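PDB 5LNX: acyl-CoA dehydrogenase from Bacillus subtilis, which catalyses the FAD-dependent oxidation of a 2,3-saturated acyl-CoA to the 2,3-dehydroacyl-CoA, handing the electrons to an acceptor. Local coordinates for residues Lys12-Phe17 against His46-Ile51; Ser66-Ile71 against Leu296-Ala301; Asp116-Phe121 against Gly158-Ile163; Phe121-Pro126 against Ile165-Thr170. All coordinates share one frame; numbering follows the deposited sequence.

Contact 1: residues Lys12-Phe17 against His46-Ile51; sequences KMVRDF and HGLMGI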
# COMPACT_ATOMS: atom_id res chain seq x y z
N LYS D 12 -9.28 -9.76 32.64
CA LYS D 12 -8.68 -8.97 33.75
C LYS D 12 -7.60 -9.78 34.47
O LYS D 12 -6.51 -9.26 34.75
CB LYS D 12 -9.73 -8.52 34.77
CG LYS D 12 -9.20 -7.46 35.72
N MET D 13 -7.91 -11.04 34.74
CA MET D 13 -6.97 -11.99 35.35
C MET D 13 -5.66 -12.12 34.56
O MET D 13 -4.56 -12.02 35.13
CB MET D 13 -7.63 -13.36 35.51
CG MET D 13 -6.69 -14.44 36.02
SD MET D 13 -5.50 -15.21 34.90
CE MET D 13 -4.44 -15.86 36.20
N VAL D 14 -5.78 -12.31 33.24
CA VAL D 14 -4.58 -12.43 32.37
C VAL D 14 -3.86 -11.10 32.24
O VAL D 14 -2.65 -11.07 32.19
CB VAL D 14 -4.86 -12.96 30.93
CG1 VAL D 14 -3.61 -12.91 30.07
CG2 VAL D 14 -5.32 -14.41 30.95
N ARG D 15 -4.61 -10.00 32.14
CA ARG D 15 -3.99 -8.67 32.09
C ARG D 15 -3.12 -8.36 33.32
O ARG D 15 -2.02 -7.83 33.19
CB ARG D 15 -5.01 -7.54 31.91
CG ARG D 15 -4.35 -6.25 31.42
CD ARG D 15 -5.33 -5.17 30.95
NE ARG D 15 -6.03 -5.52 29.72
CZ ARG D 15 -6.84 -4.70 29.04
NH1 ARG D 15 -7.42 -5.12 27.92
NH2 ARG D 15 -7.09 -3.45 29.48
N ASP D 16 -3.62 -8.73 34.49
CA ASP D 16 -2.89 -8.45 35.75
C ASP D 16 -1.64 -9.31 35.88
O ASP D 16 -0.53 -8.78 36.07
CB ASP D 16 -3.79 -8.66 36.97
CG ASP D 16 -4.96 -7.69 37.01
OD1 ASP D 16 -4.86 -6.57 36.44
OD2 ASP D 16 -5.99 -8.04 37.60
N PHE D 17 -1.83 -10.63 35.75
CA PHE D 17 -0.73 -11.60 35.63
C PHE D 17 0.31 -11.15 34.62
O PHE D 17 1.52 -11.10 34.92
CB PHE D 17 -1.24 -12.97 35.19
CG PHE D 17 -0.15 -14.02 35.15
CD1 PHE D 17 0.07 -14.83 36.24
CD2 PHE D 17 0.73 -14.09 34.07
CE1 PHE D 17 1.14 -15.72 36.25
CE2 PHE D 17 1.79 -14.99 34.08
CZ PHE D 17 2.00 -15.81 35.17
N HIS D 46 -1.13 -20.75 37.96
CA HIS D 46 -2.24 -19.77 37.80
C HIS D 46 -3.28 -20.17 36.75
O HIS D 46 -4.15 -19.37 36.40
CB HIS D 46 -1.69 -18.38 37.51
CG HIS D 46 -1.06 -17.72 38.69
ND1 HIS D 46 -1.25 -16.39 38.97
CD2 HIS D 46 -0.25 -18.20 39.67
CE1 HIS D 46 -0.58 -16.06 40.06
NE2 HIS D 46 0.03 -17.14 40.51
N GLY D 47 -3.18 -21.41 36.27
CA GLY D 47 -4.25 -22.05 35.52
C GLY D 47 -4.41 -21.50 34.12
O GLY D 47 -5.53 -21.42 33.59
N LEU D 48 -3.28 -21.10 33.52
CA LEU D 48 -3.25 -20.52 32.16
C LEU D 48 -2.89 -21.53 31.06
O LEU D 48 -3.03 -21.25 29.87
CB LEU D 48 -2.25 -19.38 32.11
CG LEU D 48 -2.61 -18.12 32.91
CD1 LEU D 48 -1.51 -17.07 32.77
CD2 LEU D 48 -3.95 -17.53 32.46
N MET D 49 -2.44 -22.72 31.47
CA MET D 49 -1.81 -23.68 30.54
C MET D 49 -2.73 -24.72 29.87
O MET D 49 -2.28 -25.46 29.00
CB MET D 49 -0.68 -24.40 31.26
CG MET D 49 0.50 -23.51 31.57
SD MET D 49 1.48 -23.24 30.09
CE MET D 49 1.94 -21.55 30.23
N GLY D 50 -3.99 -24.73 30.27
CA GLY D 50 -5.00 -25.59 29.69
C GLY D 50 -6.36 -24.96 29.71
O GLY D 50 -7.29 -25.50 30.27
N ILE D 51 -6.48 -23.81 29.07
CA ILE D 51 -7.65 -22.93 29.28
C ILE D 51 -8.92 -23.43 28.58
O ILE D 51 -9.99 -23.44 29.19
CB ILE D 51 -7.37 -21.47 28.87
CG1 ILE D 51 -6.10 -20.98 29.59
CG2 ILE D 51 -8.61 -20.59 29.10
CD1 ILE D 51 -5.89 -19.49 29.56
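Phe17, Val14 and Met13, on one side of helix 9-32, pack against His46 and Leu48, which flank the glycine of the Schellman motif ending helix 37-45. The Leu48 side chain enters between the three helix residues. Its CD1 lies over one face of the Phe17 ring, 4.0 Å from the ring centroid in a CH-pi contact, while CD2 turns to the other two, 3.7 Å from Met13 SD and a like distance from CG2 of Val14. The Phe17 ring directs its edge at the face of His46 in an offset edge-to-face pair, planes 67° apart and centroids 5.2 Å apart. In the Schellman turn Gly47, at positive phi, gives its N-H to Gly44 O and Leu48 gives its own to Met43 O; beyond it the Leu48 side chain points toward helix 9-32. Met13 reaches across as well: CG is anti to the backbone N (chi1 175°), and after a bend at chi2 the methyl CE comes 4.0 Å from His46 CB. An alanine in place of Phe17 would probably leave Leu48 CD1 without its aromatic face and the His46 imidazole without its edge partner. Val14 also packs on Ala70 and Ile74 of helix 64-77.

Contact 2: residues Ser66-Ile71 against Leu296-Ala301; sequences SYILAI and LVYHAA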
# COMPACT_ATOMS: atom_id res chain seq x y z
N SER D 66 -12.29 -17.13 25.47
CA SER D 66 -11.48 -16.89 26.66
C SER D 66 -10.00 -17.25 26.47
O SER D 66 -9.10 -16.55 26.95
CB SER D 66 -12.02 -17.71 27.82
OG SER D 66 -13.38 -17.41 28.08
N TYR D 67 -9.77 -18.35 25.77
CA TYR D 67 -8.43 -18.85 25.51
C TYR D 67 -7.67 -17.92 24.57
O TYR D 67 -6.51 -17.59 24.78
CB TYR D 67 -8.51 -20.27 24.93
CG TYR D 67 -7.28 -20.67 24.13
CD1 TYR D 67 -6.06 -20.86 24.76
CD2 TYR D 67 -7.35 -20.84 22.76
CE1 TYR D 67 -4.94 -21.23 24.04
CE2 TYR D 67 -6.24 -21.19 22.03
CZ TYR D 67 -5.03 -21.40 22.68
OH TYR D 67 -3.91 -21.75 21.94
N ILE D 68 -8.32 -17.60 23.46
CA ILE D 68 -7.74 -16.73 22.43
C ILE D 68 -7.53 -15.36 23.02
O ILE D 68 -6.53 -14.70 22.78
CB ILE D 68 -8.68 -16.59 21.23
CG1 ILE D 68 -8.26 -17.54 20.11
CG2 ILE D 68 -8.31 -15.42 20.34
CD1 ILE D 68 -8.39 -19.04 20.04
N LEU D 69 -8.51 -14.95 23.81
CA LEU D 69 -8.42 -13.73 24.61
C LEU D 69 -7.16 -13.68 25.46
O LEU D 69 -6.46 -12.67 25.50
CB LEU D 69 -9.66 -13.65 25.50
CG LEU D 69 -9.91 -12.56 26.50
CD1 LEU D 69 -10.55 -11.38 25.78
CD2 LEU D 69 -10.86 -13.09 27.56
N ALA D 70 -6.87 -14.79 26.11
CA ALA D 70 -5.66 -14.89 26.92
C ALA D 70 -4.44 -14.59 26.06
O ALA D 70 -3.68 -13.65 26.33
CB ALA D 70 -5.55 -16.27 27.56
N ILE D 71 -4.30 -15.35 24.98
CA ILE D 71 -3.18 -15.22 24.00
C ILE D 71 -3.04 -13.80 23.45
O ILE D 71 -1.93 -13.28 23.28
CB ILE D 71 -3.37 -16.17 22.83
CG1 ILE D 71 -3.28 -17.62 23.34
CG2 ILE D 71 -2.31 -15.94 21.75
CD1 ILE D 71 -3.35 -18.67 22.25
N LEU D 296 -12.08 -9.65 13.26
CA LEU D 296 -11.75 -10.84 12.46
C LEU D 296 -11.37 -12.00 13.37
O LEU D 296 -11.85 -13.11 13.20
CB LEU D 296 -10.58 -10.56 11.52
CG LEU D 296 -10.87 -9.68 10.31
CD1 LEU D 296 -9.57 -9.44 9.56
CD2 LEU D 296 -11.89 -10.31 9.39
N VAL D 297 -10.51 -11.69 14.34
CA VAL D 297 -10.01 -12.67 15.30
C VAL D 297 -11.13 -13.28 16.14
O VAL D 297 -11.32 -14.50 16.16
CB VAL D 297 -8.98 -12.04 16.28
CG1 VAL D 297 -8.63 -13.01 17.40
CG2 VAL D 297 -7.73 -11.62 15.54
N TYR D 298 -11.87 -12.42 16.81
CA TYR D 298 -12.89 -12.87 17.77
C TYR D 298 -14.14 -13.50 17.16
O TYR D 298 -14.76 -14.35 17.78
CB TYR D 298 -13.27 -11.73 18.73
CG TYR D 298 -12.15 -11.51 19.72
CD1 TYR D 298 -11.86 -12.48 20.69
CD2 TYR D 298 -11.31 -10.40 19.63
CE1 TYR D 298 -10.78 -12.34 21.56
CE2 TYR D 298 -10.24 -10.24 20.49
CZ TYR D 298 -9.98 -11.21 21.45
OH TYR D 298 -8.95 -11.04 22.34
N HIS D 299 -14.50 -13.06 15.96
CA HIS D 299 -15.60 -13.69 15.23
C HIS D 299 -15.19 -15.09 14.73
O HIS D 299 -15.98 -16.04 14.75
CB HIS D 299 -16.04 -12.82 14.05
CG HIS D 299 -17.07 -13.48 13.18
ND1 HIS D 299 -18.29 -13.88 13.66
CD2 HIS D 299 -17.05 -13.81 11.87
CE1 HIS D 299 -18.99 -14.43 12.68
NE2 HIS D 299 -18.27 -14.39 11.58
N ALA D 300 -13.94 -15.20 14.28
CA ALA D 300 -13.35 -16.48 13.90
C ALA D 300 -13.37 -17.47 15.06
O ALA D 300 -13.66 -18.66 14.89
CB ALA D 300 -11.92 -16.28 13.42
N ALA D 301 -13.04 -16.97 16.25
CA ALA D 301 -12.98 -17.79 17.46
C ALA D 301 -14.38 -18.09 18.01
O ALA D 301 -14.60 -19.10 18.67
CB ALA D 301 -12.15 -17.10 18.53
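The phenol ring of Tyr298 presents its edge to Leu69: the CA of Leu69 lies near the ring plane, 3.6 Å from Tyr298 OH. One face of the same ring is taken by a methyl from its own helix, Val297 CG1, standing over the ring centre. Ile68 CG2 comes up obliquely, 4.1 Å from Tyr298 CE1, and the two side chains run alongside in opposite senses. Leu69, by contrast, lies roughly perpendicular to the tyrosine side chain, its CD1 3.8 Å from the phenol oxygen. The ring reaches helix 64-77 because CG is anti to the carbonyl carbon (chi1 -74°), a setting that carries the hydroxyl across to Leu69 even though the CB bond does not aim at that helix. There the oxygen is hydrogen-bonded to His72 ND1, one residue beyond the segment, so the polar end of this buried side chain is satisfied by the helix it packs on. Ile68 carries the rest of the contact. Its CG2 meets Val297 CG1 at 3.8 Å, and CG1 lies 4.2 Å from the methyl of Ala301; Ile68 and Ala301 have the nearest CA atoms across the two segments. The segment axes come within 10.2 Å, run nearly antiparallel, at 151°, and join the helical N-terminal domain to the helical C-terminal domain. Helix 229-265 backs the seam through Ile242, which touches both Ile68 and Val297. Helix 79-90 packs on Tyr67, and helix 311-326 on Leu296, while His299 meets His295 of the second subunit.

Contact 3: residues Asp116-Phe121 against Gly158-Ile163; sequences DHLGAF and GGAADI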
# COMPACT_ATOMS: atom_id res chain seq x y z
N ASP D 116 2.71 -28.75 34.25
CA ASP D 116 3.80 -29.67 34.65
C ASP D 116 4.53 -30.23 33.42
O ASP D 116 5.73 -30.48 33.47
CB ASP D 116 3.27 -30.85 35.48
CG ASP D 116 4.38 -31.79 35.94
OD1 ASP D 116 5.32 -31.33 36.64
OD2 ASP D 116 4.33 -32.98 35.58
N HIS D 117 3.77 -30.40 32.34
CA HIS D 117 4.31 -30.77 31.02
C HIS D 117 4.02 -29.74 29.94
O HIS D 117 2.96 -29.12 29.92
CB HIS D 117 3.72 -32.08 30.55
CG HIS D 117 4.44 -33.29 31.06
ND1 HIS D 117 4.15 -34.56 30.61
CD2 HIS D 117 5.45 -33.42 31.95
CE1 HIS D 117 4.93 -35.43 31.23
NE2 HIS D 117 5.73 -34.77 32.04
N LEU D 118 4.99 -29.59 29.04
CA LEU D 118 4.93 -28.63 27.94
C LEU D 118 4.86 -29.32 26.57
O LEU D 118 5.57 -30.31 26.31
CB LEU D 118 6.17 -27.72 27.95
CG LEU D 118 6.17 -26.61 26.89
CD1 LEU D 118 5.27 -25.46 27.31
CD2 LEU D 118 7.58 -26.11 26.59
N GLY D 119 4.09 -28.71 25.68
CA GLY D 119 3.66 -29.32 24.43
C GLY D 119 4.32 -28.70 23.20
O GLY D 119 4.64 -27.52 23.17
N ALA D 120 4.47 -29.52 22.17
CA ALA D 120 5.11 -29.11 20.94
C ALA D 120 4.37 -29.80 19.78
O ALA D 120 3.61 -30.72 20.01
CB ALA D 120 6.55 -29.55 20.94
N PHE D 121 4.71 -29.41 18.54
CA PHE D 121 3.92 -29.78 17.32
C PHE D 121 4.54 -30.45 16.10
O PHE D 121 3.82 -30.99 15.25
CB PHE D 121 3.03 -28.59 16.93
CG PHE D 121 2.21 -28.80 15.69
CD1 PHE D 121 1.16 -29.70 15.68
CD2 PHE D 121 2.47 -28.05 14.55
CE1 PHE D 121 0.36 -29.83 14.56
CE2 PHE D 121 1.69 -28.20 13.41
CZ PHE D 121 0.62 -29.09 13.42
N GLY D 158 10.99 -26.33 21.40
CA GLY D 158 11.98 -27.37 21.19
C GLY D 158 13.03 -27.47 22.28
O GLY D 158 13.83 -26.57 22.48
N GLY D 159 13.01 -28.59 23.00
CA GLY D 159 13.97 -28.85 24.08
C GLY D 159 13.39 -28.53 25.45
O GLY D 159 13.91 -28.97 26.48
N ALA D 160 12.37 -27.67 25.46
CA ALA D 160 11.59 -27.39 26.66
C ALA D 160 10.48 -28.40 26.73
O ALA D 160 9.98 -28.73 27.80
CB ALA D 160 11.01 -25.97 26.61
N ALA D 161 10.05 -28.85 25.57
CA ALA D 161 8.84 -29.64 25.48
C ALA D 161 9.03 -31.09 25.93
O ALA D 161 10.08 -31.70 25.69
CB ALA D 161 8.28 -29.60 24.07
N ASP D 162 7.98 -31.60 26.59
CA ASP D 162 7.90 -32.97 27.12
C ASP D 162 7.14 -33.91 26.17
O ASP D 162 7.45 -35.11 26.06
CB ASP D 162 7.19 -32.98 28.48
CG ASP D 162 7.87 -32.10 29.51
OD1 ASP D 162 8.89 -32.55 30.08
OD2 ASP D 162 7.39 -30.97 29.74
N ILE D 163 6.11 -33.35 25.54
CA ILE D 163 5.30 -34.05 24.55
C ILE D 163 5.45 -33.36 23.20
O ILE D 163 5.33 -32.13 23.11
CB ILE D 163 3.80 -34.00 24.93
CG1 ILE D 163 3.52 -34.80 26.20
CG2 ILE D 163 2.91 -34.37 23.75
CD1 ILE D 163 3.56 -36.31 26.09
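Leu118 and Asp162 hold each other from both ends. The carbonyl oxygen of Leu118 accepts two backbone N-H groups, Asp162 N at 2.7 Å and Ile163 N at 3.2 Å, the latter almost straight (175°); both donors sit somewhat out of the carbonyl plane. In return the N-H of Leu118 goes to the carboxylate, Leu118 N to Asp162 OD2 being 2.9 Å, on the anti lone pair. With CG anti to its own carbonyl carbon (chi1 -58°), the Asp162 side chain folds over His117: CB stands above one face of the imidazole, 3.9 Å from its centroid, and the carboxylate plane is nearly parallel to the ring, 18° off. A leucine here would probably leave the Leu118 N-H without its acceptor and give up the carboxylate-on-imidazole stack. Beside these polar contacts, Ala120 CB meets Ala161 CB at 3.6 Å, and Leu118 CD2 packs on the methyl of Ala160. Gly119 and Ile163 form a parallel beta bridge, with a weak bond from Ala120 N to Ile163 O. Further out, Asp162 OD1 makes a long, weak ion pair with Lys186, and Asn157 ND2 bonds Gly119 O. Phe35 packs on Leu118 and Ala160, and Asn111 and Leu112 of helix 102-114 touch His117. Strand 119-120, outermost in its sheet within this chain, is where the chain passes from the helical N-terminal domain into the middle beta domain of an acyl-CoA dehydrogenase.

Contact 4: residues Phe121-Pro126 against Ile165-Thr170; sequences FALTEP and ITFALT. With FAD (flavin-adenine dinucleotide), chain S.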
# COMPACT_ATOMS: atom_id res chain seq x y z
N PHE D 121 4.71 -29.41 18.54
CA PHE D 121 3.92 -29.78 17.32
C PHE D 121 4.54 -30.45 16.10
O PHE D 121 3.82 -30.99 15.25
CB PHE D 121 3.03 -28.59 16.93
CG PHE D 121 2.21 -28.80 15.69
CD1 PHE D 121 1.16 -29.70 15.68
CD2 PHE D 121 2.47 -28.05 14.55
CE1 PHE D 121 0.36 -29.83 14.56
CE2 PHE D 121 1.69 -28.20 13.41
CZ PHE D 121 0.62 -29.09 13.42
N ALA D 122 5.83 -30.50 16.02
CA ALA D 122 6.43 -31.40 15.03
C ALA D 122 5.70 -31.82 13.71
O ALA D 122 5.49 -33.03 13.44
CB ALA D 122 7.11 -32.63 15.64
N LEU D 123 5.54 -30.86 12.81
CA LEU D 123 5.10 -31.12 11.41
C LEU D 123 6.15 -30.79 10.35
O LEU D 123 6.52 -31.65 9.52
CB LEU D 123 3.85 -30.30 11.13
CG LEU D 123 3.24 -30.32 9.74
CD1 LEU D 123 2.84 -31.72 9.30
CD2 LEU D 123 2.06 -29.37 9.74
N THR D 124 6.67 -29.58 10.42
CA THR D 124 7.57 -29.03 9.38
C THR D 124 8.93 -29.76 9.25
O THR D 124 9.53 -30.20 10.26
CB THR D 124 7.84 -27.52 9.64
OG1 THR D 124 6.58 -26.86 9.75
CG2 THR D 124 8.65 -26.87 8.53
N GLU D 125 9.41 -29.84 8.02
CA GLU D 125 10.66 -30.55 7.68
C GLU D 125 11.47 -29.77 6.64
O GLU D 125 10.91 -28.96 5.91
CB GLU D 125 10.35 -31.91 7.03
CG GLU D 125 9.70 -32.95 7.92
CD GLU D 125 9.71 -34.37 7.30
OE1 GLU D 125 10.23 -34.53 6.17
OE2 GLU D 125 9.17 -35.32 7.92
N PRO D 126 12.79 -30.03 6.55
CA PRO D 126 13.58 -29.23 5.62
C PRO D 126 12.99 -29.17 4.22
O PRO D 126 13.05 -28.12 3.58
CB PRO D 126 14.94 -29.94 5.63
CG PRO D 126 15.05 -30.53 7.00
CD PRO D 126 13.64 -30.93 7.36
N ILE D 165 3.61 -33.67 19.50
CA ILE D 165 2.63 -34.17 18.53
C ILE D 165 3.29 -34.20 17.16
O ILE D 165 3.58 -33.15 16.57
CB ILE D 165 1.34 -33.33 18.46
CG1 ILE D 165 0.70 -33.17 19.84
CG2 ILE D 165 0.37 -33.93 17.48
CD1 ILE D 165 0.66 -34.41 20.71
N THR D 166 3.58 -35.41 16.70
CA THR D 166 4.52 -35.62 15.60
C THR D 166 3.84 -36.33 14.46
O THR D 166 3.15 -37.34 14.66
CB THR D 166 5.76 -36.46 16.01
OG1 THR D 166 6.31 -35.96 17.23
CG2 THR D 166 6.86 -36.40 14.94
N PHE D 167 4.15 -35.86 13.26
CA PHE D 167 3.53 -36.37 12.05
C PHE D 167 4.55 -37.09 11.18
O PHE D 167 5.64 -36.58 10.93
CB PHE D 167 2.85 -35.22 11.27
CG PHE D 167 1.79 -34.52 12.06
CD1 PHE D 167 0.49 -34.97 12.06
CD2 PHE D 167 2.13 -33.46 12.88
CE1 PHE D 167 -0.47 -34.35 12.82
CE2 PHE D 167 1.18 -32.84 13.66
CZ PHE D 167 -0.13 -33.28 13.63
N ALA D 168 4.16 -38.27 10.71
CA ALA D 168 5.09 -39.18 10.04
C ALA D 168 4.37 -40.14 9.08
O ALA D 168 3.29 -40.62 9.40
CB ALA D 168 5.90 -39.95 11.08
N LEU D 169 4.97 -40.39 7.92
CA LEU D 169 4.43 -41.35 6.90
C LEU D 169 4.32 -42.80 7.37
O LEU D 169 5.32 -43.41 7.77
CB LEU D 169 5.32 -41.37 5.66
CG LEU D 169 5.30 -40.13 4.78
CD1 LEU D 169 6.40 -40.25 3.73
CD2 LEU D 169 3.95 -39.94 4.13
N THR D 170 3.09 -43.33 7.36
CA THR D 170 2.85 -44.80 7.62
C THR D 170 3.04 -45.99 6.48
O THR D 170 3.80 -46.99 6.78
CB THR D 170 1.58 -44.95 8.56
OG1 THR D 170 0.54 -44.00 8.25
CG2 THR D 170 1.94 -44.74 10.04
PA FAD S . 8.31 -22.39 2.16
O1A FAD S . 6.97 -22.93 2.62
O2A FAD S . 9.22 -23.11 1.22
O5B FAD S . 7.94 -20.99 1.46
C5B FAD S . 8.87 -20.02 1.02
C4B FAD S . 8.04 -18.84 0.52
O4B FAD S . 7.40 -19.28 -0.65
C3B FAD S . 6.97 -18.42 1.51
O3B FAD S . 6.73 -17.00 1.44
C2B FAD S . 5.73 -19.12 1.03
O2B FAD S . 4.60 -18.27 1.15
C1B FAD S . 6.01 -19.28 -0.43
N9A FAD S . 5.42 -20.45 -1.07
C8A FAD S . 5.93 -21.70 -1.18
N7A FAD S . 5.10 -22.47 -1.95
C5A FAD S . 4.05 -21.69 -2.33
C6A FAD S . 2.84 -21.80 -3.14
N6A FAD S . 2.49 -22.96 -3.73
N1A FAD S . 2.07 -20.70 -3.31
C2A FAD S . 2.34 -19.50 -2.77
N3A FAD S . 3.43 -19.33 -2.01
C4A FAD S . 4.30 -20.35 -1.77
N1 FAD S . 6.71 -25.78 12.11
C2 FAD S . 6.05 -26.71 12.85
O2 FAD S . 5.75 -27.77 12.30
N3 FAD S . 5.70 -26.52 14.14
C4 FAD S . 6.00 -25.39 14.80
O4 FAD S . 5.69 -25.23 16.00
C4X FAD S . 6.74 -24.35 14.06
N5 FAD S . 7.08 -23.19 14.66
C5X FAD S . 7.77 -22.24 13.99
C6 FAD S . 8.16 -21.12 14.68
C7 FAD S . 8.83 -20.10 14.06
C7M FAD S . 9.09 -18.87 14.90
C8 FAD S . 9.20 -20.25 12.63
C8M FAD S . 9.94 -19.19 11.86
C9 FAD S . 8.85 -21.39 11.94
C9A FAD S . 8.15 -22.41 12.56
N10 FAD S . 7.82 -23.64 11.90
C10 FAD S . 7.09 -24.61 12.63
C1' FAD S . 8.10 -23.85 10.47
C2' FAD S . 7.09 -23.03 9.64
O2' FAD S . 5.72 -23.47 9.77
C3' FAD S . 7.50 -22.99 8.18
O3' FAD S . 8.56 -22.04 8.05
C4' FAD S . 6.32 -22.66 7.27
O4' FAD S . 5.39 -23.75 7.29
C5' FAD S . 6.76 -22.33 5.82
O5' FAD S . 7.60 -23.28 5.17
P FAD S . 9.15 -22.97 4.75
O1P FAD S . 9.78 -24.17 4.07
O2P FAD S . 9.87 -22.39 5.94
O3P FAD S . 9.14 -21.97 3.49
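Phe167 meets Phe121 and Ala122 where the chain leaves strand 119-120 and bends along strand 163-169 toward the flavin. The two phenyl rings approach obliquely, planes 71° apart and centroids 5.3 Å apart, with CE1 of Phe121 directed at the CE2 and CZ corner of Phe167. The edge of the Phe167 ring also faces backbone oxygens: Ala122 O lies near its plane, 3.4 Å from CD2, and Phe121 O lies in the ring plane beside the CD2-CE2 edge. With chi1 at -59°, CG sits beside the residue's own N, and that N bonds Ala122 O, Phe167 N to Ala122 O being 3.1 Å. The Ala122 methyl packs against the Thr166 side chain, and Leu123 CB approaches Phe167 obliquely, 4.0 Å from its CD2. The strand belongs to the middle beta domain, and the loop beside it forms part of the pocket wall at the pyrimidine end of the isoalloxazine. The edge of Phe121 faces FAD N3, its CD2 3.6 Å away. Two successive amides grip one flavin oxygen, Leu123 N to FAD O2 at 3.1 Å and Thr124 N to the same O2 at 2.8 Å, while Thr124 OG1 donates to FAD N1 at 2.6 Å. Three donors gathered round N1 and O2 are consistent with stabilising negative charge there in the reduced flavin. Lys152 NZ ties Leu123 O to Phe167 O and pairs with Glu125, fixing loop to strand. Pro126 O accepts from Arg266 of the third subunit, which also bonds the cofactor.

From the N terminus, contact 1 closes first, folding helix 9-32 against the turn after helix 37-45. Contact 2 opens only afterwards, on helix 64-77, and shuts more than two hundred residues later on helix 277-305, binding the N-terminal helices to the C-terminal ones. Contacts 1 and 2 touch, Ile51 CD1 lying 3.8 Å from Ala70 CB. Inside the long loop of contact 2 lie contacts 3 and 4, whose segments alternate and therefore cross. Contact 3 joins strand 119-120 to the start of strand 163-169, contact 4 the flavin-binding loop to that same strand. They share Phe121, adjoin where Ala120 O probably accepts from Ile165 N, and have centres about 15 Å apart, across the chain's centre from contact 2.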